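Long-range contact in PilO protein (Pseudomonas aeruginosa, PDB 5UVR), which pairs with PilN in the inner-membrane PilM/PilN/PilO/PilP complex needed to assemble functional type IV pili for adhesion and twitching motility: residues L17-I22 against I40-G45. Sequence-based numbering, arbitrary orientation.
Sequences LEFEEI and ISVVGG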
loop_
_atom_site.group_PDB
_atom_site.type_symbol
_atom_site.label_atom_id
_atom_site.label_comp_id
_atom_site.label_asym_id
_atom_site.label_seq_id
_atom_site.Cartn_x
_atom_site.Cartn_y
_atom_site.Cartn_z
ATOM N N LEU A 17 -9.735 3.663 9.018
ATOM C CA LEU A 17 -9.679 4.026 7.614
ATOM C C LEU A 17 -10.805 3.381 6.826
ATOM O O LEU A 17 -11.241 2.267 7.120
ATOM C CB LEU A 17 -8.343 3.612 6.996
ATOM C CG LEU A 17 -7.134 4.278 7.627
ATOM C CD1 LEU A 17 -5.875 3.791 6.918
ATOM C CD2 LEU A 17 -7.269 5.776 7.527
ATOM N N GLU A 18 -11.245 4.095 5.796
ATOM C CA GLU A 18 -12.250 3.621 4.853
ATOM C C GLU A 18 -11.530 3.317 3.547
ATOM O O GLU A 18 -11.182 4.231 2.794
ATOM C CB GLU A 18 -13.343 4.666 4.652
ATOM C CG GLU A 18 -14.016 5.136 5.940
ATOM C CD GLU A 18 -15.022 4.134 6.481
ATOM O OE1 GLU A 18 -15.325 3.147 5.774
ATOM O OE2 GLU A 18 -15.515 4.336 7.611
ATOM N N PHE A 19 -11.299 2.036 3.276
ATOM C CA PHE A 19 -10.739 1.666 1.985
ATOM C C PHE A 19 -11.738 1.972 0.885
ATOM O O PHE A 19 -12.939 1.709 1.026
ATOM C CB PHE A 19 -10.348 0.195 1.971
ATOM C CG PHE A 19 -9.099 -0.085 2.741
ATOM C CD1 PHE A 19 -7.857 0.060 2.138
ATOM C CD2 PHE A 19 -9.156 -0.446 4.073
ATOM C CE1 PHE A 19 -6.699 -0.180 2.847
ATOM C CE2 PHE A 19 -7.995 -0.691 4.792
ATOM C CZ PHE A 19 -6.763 -0.556 4.172
ATOM N N GLU A 20 -11.250 2.596 -0.180
ATOM C CA GLU A 20 -12.047 2.832 -1.370
ATOM C C GLU A 20 -11.685 1.869 -2.484
ATOM O O GLU A 20 -12.573 1.323 -3.134
ATOM C CB GLU A 20 -11.876 4.269 -1.875
ATOM C CG GLU A 20 -12.504 5.336 -1.016
ATOM C CD GLU A 20 -12.479 6.694 -1.693
ATOM O OE1 GLU A 20 -11.578 6.914 -2.538
ATOM O OE2 GLU A 20 -13.356 7.530 -1.386
ATOM N N GLU A 21 -10.394 1.617 -2.700
ATOM C CA GLU A 21 -10.005 0.743 -3.793
ATOM C C GLU A 21 -8.721 0.016 -3.442
ATOM O O GLU A 21 -7.775 0.626 -2.939
ATOM C CB GLU A 21 -9.832 1.541 -5.085
ATOM C CG GLU A 21 -9.468 0.695 -6.287
ATOM C CD GLU A 21 -10.065 1.248 -7.564
ATOM O OE1 GLU A 21 -11.097 1.952 -7.477
ATOM O OE2 GLU A 21 -9.502 0.984 -8.648
ATOM N N ILE A 22 -8.698 -1.286 -3.706
ATOM C CA ILE A 22 -7.490 -2.095 -3.617
ATOM C C ILE A 22 -7.350 -2.803 -4.955
ATOM O O ILE A 22 -8.249 -3.541 -5.363
ATOM C CB ILE A 22 -7.546 -3.120 -2.474
ATOM C CG1 ILE A 22 -7.823 -2.426 -1.137
ATOM C CG2 ILE A 22 -6.240 -3.907 -2.415
ATOM C CD1 ILE A 22 -7.988 -3.380 0.025
ATOM N N ILE A 40 -3.536 1.330 -3.784
ATOM C CA ILE A 40 -4.583 1.468 -2.780
ATOM C C ILE A 40 -5.011 2.923 -2.641
ATOM O O ILE A 40 -4.191 3.847 -2.708
ATOM C CB ILE A 40 -4.174 0.885 -1.408
ATOM C CG1 ILE A 40 -3.369 1.878 -0.589
ATOM C CG2 ILE A 40 -3.425 -0.426 -1.554
ATOM C CD1 ILE A 40 -3.113 1.405 0.816
ATOM N N SER A 41 -6.318 3.117 -2.472
ATOM C CA SER A 41 -6.908 4.408 -2.158
ATOM C C SER A 41 -7.662 4.257 -0.851
ATOM O O SER A 41 -8.456 3.325 -0.695
ATOM C CB SER A 41 -7.862 4.881 -3.256
ATOM O OG SER A 41 -7.151 5.301 -4.406
ATOM N N VAL A 42 -7.415 5.152 0.093
ATOM C CA VAL A 42 -8.002 4.995 1.414
ATOM C C VAL A 42 -8.294 6.376 1.984
ATOM O O VAL A 42 -7.610 7.353 1.661
ATOM C CB VAL A 42 -7.070 4.143 2.300
ATOM C CG1 VAL A 42 -5.696 4.793 2.411
ATOM C CG2 VAL A 42 -7.675 3.893 3.649
ATOM N N VAL A 43 -9.350 6.465 2.793
ATOM C CA VAL A 43 -9.848 7.729 3.332
ATOM C C VAL A 43 -9.789 7.695 4.853
ATOM O O VAL A 43 -10.191 6.705 5.475
ATOM C CB VAL A 43 -11.283 8.015 2.850
ATOM C CG1 VAL A 43 -11.884 9.187 3.621
ATOM C CG2 VAL A 43 -11.296 8.306 1.368
ATOM N N GLY A 44 -9.311 8.784 5.452
ATOM C CA GLY A 44 -9.242 8.870 6.901
ATOM C C GLY A 44 -8.632 10.195 7.317
ATOM O O GLY A 44 -8.301 11.041 6.483
ATOM N N GLY A 45 -8.494 10.363 8.631
ATOM C CA GLY A 45 -7.772 11.503 9.160
ATOM C C GLY A 45 -6.267 11.321 9.058
ATOM O O GLY A 45 -5.749 10.215 8.848
#
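The CG2 methyl of Val42 touches Leu17 and the ring of Phe19, from directions roughly at right angles. With that methyl anti to the backbone N, it sits over one face of the Phe19 ring, 4.2 Å from the centroid and 13° off the ring normal, a CH-pi contact offset toward the rim. The same CG2 presses on Leu17 CB at 3.4 Å, tight for two carbons. Ile40 meets the ring differently: its CD1 lies near the ring plane, 4.4 Å from Phe19 CE1. Leu17 and Ile40 continue on to helix 46-57, both touching Phe52, so this face is the helix-packed side of the sheet in the modified ferredoxin fold of the PilO core.

The strands run antiparallel. Glu18 N gives Val43 O a nearly straight bond of 2.8 Å (178° at the hydrogen), and Val43 N returns one to Glu18 O. Then a classic beta bulge intervenes: Glu20 and Glu21 both face Ser41, whose O accepts from Glu20 N at 2.9 Å and from Glu21 N at 3.3 Å, both from the same face of its carbonyl plane. Ser41 N returns a bond to Glu21 O, and the pairing runs on to Ile22 and Ile40.

The bulge turns Glu20 across the neighbouring strand. Its chain, extended beyond CG, crosses Val43 obliquely, with OE2 3.5 Å from Val43 CG2, while OE1 salt-bridges Arg82 on strand 81-86; Ser41 OG bonds Ser84 of that strand. Apolar packing joins the Val42 face to the helix; beside Ser41 and Val43, Glu20 reaches over a methyl to Arg82, which probably favours its ionised carboxylate.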